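Local coordinates for mandelate racemase/muconate lactonizing enzyme (Roseovarius nubinhibens, PDB 2QDD), which is of unknown function but belongs to the magnesium-dependent mandelate racemase/muconate lactonizing enzyme family of the enolase superfamily, at residues 66-77 / 96-107. Residues are numbered along the deposited sequence; the frame is centred on the assembly and turned at random.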
loop_
_atom_site.group_PDB
_atom_site.type_symbol
_atom_site.label_atom_id
_atom_site.label_comp_id
_atom_site.label_asym_id
_atom_site.label_seq_id
_atom_site.Cartn_x
_atom_site.Cartn_y
_atom_site.Cartn_z
ATOM N N GLY A 66 9.512 -25.471 32.864
ATOM C CA GLY A 66 10.263 -25.153 31.647
ATOM C C GLY A 66 11.389 -24.167 31.851
ATOM O O GLY A 66 12.409 -24.235 31.163
ATOM N N LEU A 67 11.202 -23.251 32.798
ATOM C CA LEU A 67 12.222 -22.260 33.140
ATOM C C LEU A 67 13.471 -22.927 33.710
ATOM O O LEU A 67 14.592 -22.631 33.290
ATOM C CB LEU A 67 11.662 -21.228 34.129
ATOM C CG LEU A 67 12.102 -19.768 33.984
ATOM C CD1 LEU A 67 11.065 -18.822 34.584
ATOM C CD2 LEU A 67 13.474 -19.500 34.579
ATOM N N ARG A 68 13.265 -23.843 34.652
ATOM C CA ARG A 68 14.366 -24.588 35.258
ATOM C C ARG A 68 15.029 -25.570 34.300
ATOM O O ARG A 68 16.256 -25.712 34.317
ATOM C CB ARG A 68 13.901 -25.274 36.539
ATOM C CG ARG A 68 13.598 -24.279 37.661
ATOM C CD ARG A 68 13.093 -24.963 38.916
ATOM N NE ARG A 68 11.731 -25.476 38.770
ATOM C CZ ARG A 68 10.630 -24.780 39.037
ATOM N NH1 ARG A 68 10.715 -23.523 39.456
ATOM N NH2 ARG A 68 9.439 -25.341 38.881
ATOM N N ALA A 69 14.223 -26.220 33.450
ATOM C CA ALA A 69 14.742 -27.064 32.356
ATOM C C ALA A 69 15.569 -26.286 31.341
ATOM O O ALA A 69 16.582 -26.780 30.852
ATOM C CB ALA A 69 13.607 -27.817 31.659
ATOM N N GLY A 70 15.136 -25.063 31.038
ATOM C CA GLY A 70 15.883 -24.161 30.168
ATOM C C GLY A 70 17.227 -23.741 30.729
ATOM O O GLY A 70 18.222 -23.726 29.998
ATOM N N ILE A 71 17.257 -23.394 32.021
ATOM C CA ILE A 71 18.522 -23.078 32.713
ATOM C C ILE A 71 19.534 -24.243 32.670
ATOM O O ILE A 71 20.707 -24.028 32.360
ATOM C CB ILE A 71 18.301 -22.565 34.160
ATOM C CG1 ILE A 71 17.535 -21.236 34.144
ATOM C CG2 ILE A 71 19.648 -22.359 34.882
ATOM C CD1 ILE A 71 16.947 -20.827 35.492
ATOM N N ALA A 72 19.056 -25.461 32.937
ATOM C CA ALA A 72 19.832 -26.699 32.757
ATOM C C ALA A 72 20.532 -26.802 31.403
ATOM O O ALA A 72 21.734 -27.068 31.342
ATOM C CB ALA A 72 18.935 -27.938 32.989
ATOM N N THR A 73 19.771 -26.587 30.330
ATOM C CA THR A 73 20.289 -26.591 28.963
ATOM C C THR A 73 21.329 -25.494 28.721
ATOM O O THR A 73 22.361 -25.736 28.083
ATOM C CB THR A 73 19.133 -26.495 27.949
ATOM O OG1 THR A 73 18.418 -27.732 27.943
ATOM C CG2 THR A 73 19.633 -26.208 26.539
ATOM N N LEU A 74 21.071 -24.302 29.254
ATOM C CA LEU A 74 21.962 -23.160 29.040
ATOM C C LEU A 74 23.223 -23.158 29.898
ATOM O O LEU A 74 24.270 -22.690 29.444
ATOM C CB LEU A 74 21.213 -21.836 29.184
ATOM C CG LEU A 74 20.369 -21.406 27.981
ATOM C CD1 LEU A 74 19.467 -20.253 28.383
ATOM C CD2 LEU A 74 21.255 -21.004 26.812
ATOM N N ALA A 75 23.114 -23.688 31.118
ATOM C CA ALA A 75 24.207 -23.690 32.119
ATOM C C ALA A 75 25.643 -24.038 31.678
ATOM O O ALA A 75 26.559 -23.269 31.986
ATOM C CB ALA A 75 23.814 -24.465 33.381
ATOM N N PRO A 76 25.849 -25.166 30.946
ATOM C CA PRO A 76 27.205 -25.448 30.424
ATOM C C PRO A 76 27.818 -24.344 29.555
ATOM O O PRO A 76 29.046 -24.243 29.457
ATOM C CB PRO A 76 27.005 -26.715 29.578
ATOM C CG PRO A 76 25.806 -27.363 30.145
ATOM C CD PRO A 76 24.907 -26.245 30.575
ATOM N N HIS A 77 26.965 -23.528 28.939
ATOM C CA HIS A 77 27.402 -22.509 27.998
ATOM C C HIS A 77 27.611 -21.156 28.659
ATOM O O HIS A 77 28.382 -20.336 28.163
ATOM C CB HIS A 77 26.424 -22.432 26.827
ATOM C CG HIS A 77 26.219 -23.751 26.145
ATOM N ND1 HIS A 77 25.152 -24.579 26.425
ATOM C CD2 HIS A 77 26.969 -24.402 25.223
ATOM C CE1 HIS A 77 25.243 -25.674 25.691
ATOM N NE2 HIS A 77 26.336 -25.591 24.953
ATOM N N GLN A 96 22.236 -20.804 21.783
ATOM C CA GLN A 96 22.230 -22.120 22.409
ATOM C C GLN A 96 20.826 -22.599 22.734
ATOM O O GLN A 96 20.591 -23.798 22.869
ATOM C CB GLN A 96 23.112 -22.143 23.664
ATOM C CG GLN A 96 24.623 -21.972 23.404
ATOM C CD GLN A 96 25.224 -23.031 22.480
ATOM O OE1 GLN A 96 24.745 -24.163 22.398
ATOM N NE2 GLN A 96 26.288 -22.660 21.785
ATOM N N LEU A 97 19.896 -21.658 22.861
ATOM C CA LEU A 97 18.488 -21.985 23.020
ATOM C C LEU A 97 17.629 -20.869 22.420
ATOM O O LEU A 97 17.351 -19.888 23.091
ATOM C CB LEU A 97 18.161 -22.200 24.505
ATOM C CG LEU A 97 16.740 -22.607 24.900
ATOM C CD1 LEU A 97 16.413 -24.011 24.422
ATOM C CD2 LEU A 97 16.561 -22.484 26.398
ATOM N N PRO A 98 17.220 -21.009 21.142
ATOM C CA PRO A 98 16.299 -20.030 20.551
ATOM C C PRO A 98 14.969 -19.904 21.305
ATOM O O PRO A 98 14.548 -20.850 21.979
ATOM C CB PRO A 98 16.075 -20.565 19.131
ATOM C CG PRO A 98 17.259 -21.452 18.856
ATOM C CD PRO A 98 17.613 -22.054 20.177
ATOM N N GLY A 99 14.338 -18.732 21.208
ATOM C CA GLY A 99 13.111 -18.429 21.960
ATOM C C GLY A 99 13.330 -18.460 23.462
ATOM O O GLY A 99 14.362 -18.000 23.951
ATOM N N HIS A 100 12.360 -19.021 24.179
ATOM C CA HIS A 100 12.386 -19.190 25.632
ATOM C C HIS A 100 12.853 -17.939 26.357
ATOM O O HIS A 100 13.804 -17.983 27.142
ATOM C CB HIS A 100 13.244 -20.396 26.029
ATOM C CG HIS A 100 12.766 -21.690 25.454
ATOM N ND1 HIS A 100 13.180 -22.154 24.223
ATOM C CD2 HIS A 100 11.907 -22.618 25.939
ATOM C CE1 HIS A 100 12.595 -23.313 23.975
ATOM N NE2 HIS A 100 11.819 -23.615 25.001
ATOM N N SER A 101 12.186 -16.825 26.064
ATOM C CA SER A 101 12.539 -15.535 26.649
ATOM C C SER A 101 12.371 -15.534 28.170
ATOM O O SER A 101 13.088 -14.833 28.874
ATOM C CB SER A 101 11.714 -14.420 26.011
ATOM O OG SER A 101 10.330 -14.697 26.090
ATOM N N TYR A 102 11.436 -16.343 28.658
ATOM C CA TYR A 102 11.204 -16.545 30.084
ATOM C C TYR A 102 12.347 -17.224 30.836
ATOM O O TYR A 102 12.534 -16.976 32.025
ATOM C CB TYR A 102 9.899 -17.303 30.312
ATOM C CG TYR A 102 9.871 -18.768 29.889
ATOM C CD1 TYR A 102 9.872 -19.790 30.843
ATOM C CD2 TYR A 102 9.794 -19.132 28.544
ATOM C CE1 TYR A 102 9.821 -21.136 30.467
ATOM C CE2 TYR A 102 9.743 -20.471 28.159
ATOM C CZ TYR A 102 9.755 -21.468 29.125
ATOM O OH TYR A 102 9.693 -22.793 28.741
ATOM N N VAL A 103 13.094 -18.072 30.134
ATOM C CA VAL A 103 14.320 -18.677 30.654
ATOM C C VAL A 103 15.428 -17.633 30.742
ATOM O O VAL A 103 16.205 -17.607 31.703
ATOM C CB VAL A 103 14.775 -19.872 29.768
ATOM C CG1 VAL A 103 16.142 -20.394 30.199
ATOM C CG2 VAL A 103 13.740 -20.990 29.814
ATOM N N LYS A 104 15.472 -16.760 29.740
ATOM C CA LYS A 104 16.598 -15.865 29.523
ATOM C C LYS A 104 16.610 -14.663 30.455
ATOM O O LYS A 104 17.679 -14.126 30.753
ATOM C CB LYS A 104 16.623 -15.401 28.072
ATOM C CG LYS A 104 17.318 -16.380 27.167
ATOM C CD LYS A 104 16.740 -16.342 25.792
ATOM C CE LYS A 104 17.420 -17.361 24.923
ATOM N NZ LYS A 104 16.900 -17.262 23.526
ATOM N N SER A 105 15.422 -14.260 30.906
ATOM C CA SER A 105 15.242 -13.040 31.698
ATOM C C SER A 105 15.934 -13.044 33.075
ATOM O O SER A 105 16.596 -12.072 33.418
ATOM C CB SER A 105 13.753 -12.657 31.799
ATOM O OG SER A 105 13.546 -11.510 32.611
ATOM N N PRO A 106 15.780 -14.137 33.879
ATOM C CA PRO A 106 16.591 -14.093 35.113
ATOM C C PRO A 106 18.112 -14.188 34.943
ATOM O O PRO A 106 18.838 -13.650 35.777
ATOM C CB PRO A 106 16.075 -15.292 35.918
ATOM C CG PRO A 106 15.527 -16.219 34.920
ATOM C CD PRO A 106 14.940 -15.354 33.850
ATOM N N ILE A 107 18.586 -14.863 33.888
ATOM C CA ILE A 107 20.018 -14.916 33.581
ATOM C C ILE A 107 20.582 -13.539 33.236
ATOM O O ILE A 107 21.636 -13.144 33.741
ATOM C CB ILE A 107 20.347 -15.914 32.447
ATOM C CG1 ILE A 107 19.837 -17.314 32.799
ATOM C CG2 ILE A 107 21.861 -15.948 32.177
ATOM C CD1 ILE A 107 19.663 -18.240 31.619
HETATM O O HOH W 1 11.924 -25.091 28.520
#
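Val103 enters helix 66-77 as a knob into a hole formed by Leu67, Gly70, Ile71 and Leu74, joining two helices of the N-terminal capping domain of the enolase superfamily. The axes of segments 66-77 and 101-107 cross at -68° and approach to 8.7 Å. With its CG1 anti to the backbone N, Val103 sets that methyl 3.6 Å from Gly70 C, directly against the bare backbone of the glycine, while CG2 faces Gly66 O and Gly70 CA and also covers the centre of the Tyr102 ring. Leu74 divides its branches: CD1 touches both Val103 CG1 and Ile107 CD1 at 3.8 Å, whereas CD2 meets the CB atoms of Gln96 and Leu97. Ile71 touches Thr36 and Ile107 touches Leu38, both on strand 29-42, so the packing continues onto the sheet.

Toward the C-terminal end of segment 66-77, the His77 ring and the Gln96 amide stack with planes only 9° apart. Chi1 of Gln96, near -67°, sets CG over the ring face as a CH-pi contact, and the bend at chi2 then lays the amide over the ring; OE1 lies above the ring rather than in its plane, and its angle to NE2 rules out a hydrogen bond.

Tyr102 OH hydrogen-bonds to His100 NE2 of the second subunit, so this helix pair also borders the subunit interface. Near Gly66, the Tyr102 ring turns its edge to Leu67 N, with CE1 3.4 Å from that nitrogen, and a water bridges Tyr102 OH to Gly66 O, donating to the carbonyl at 2.8 Å.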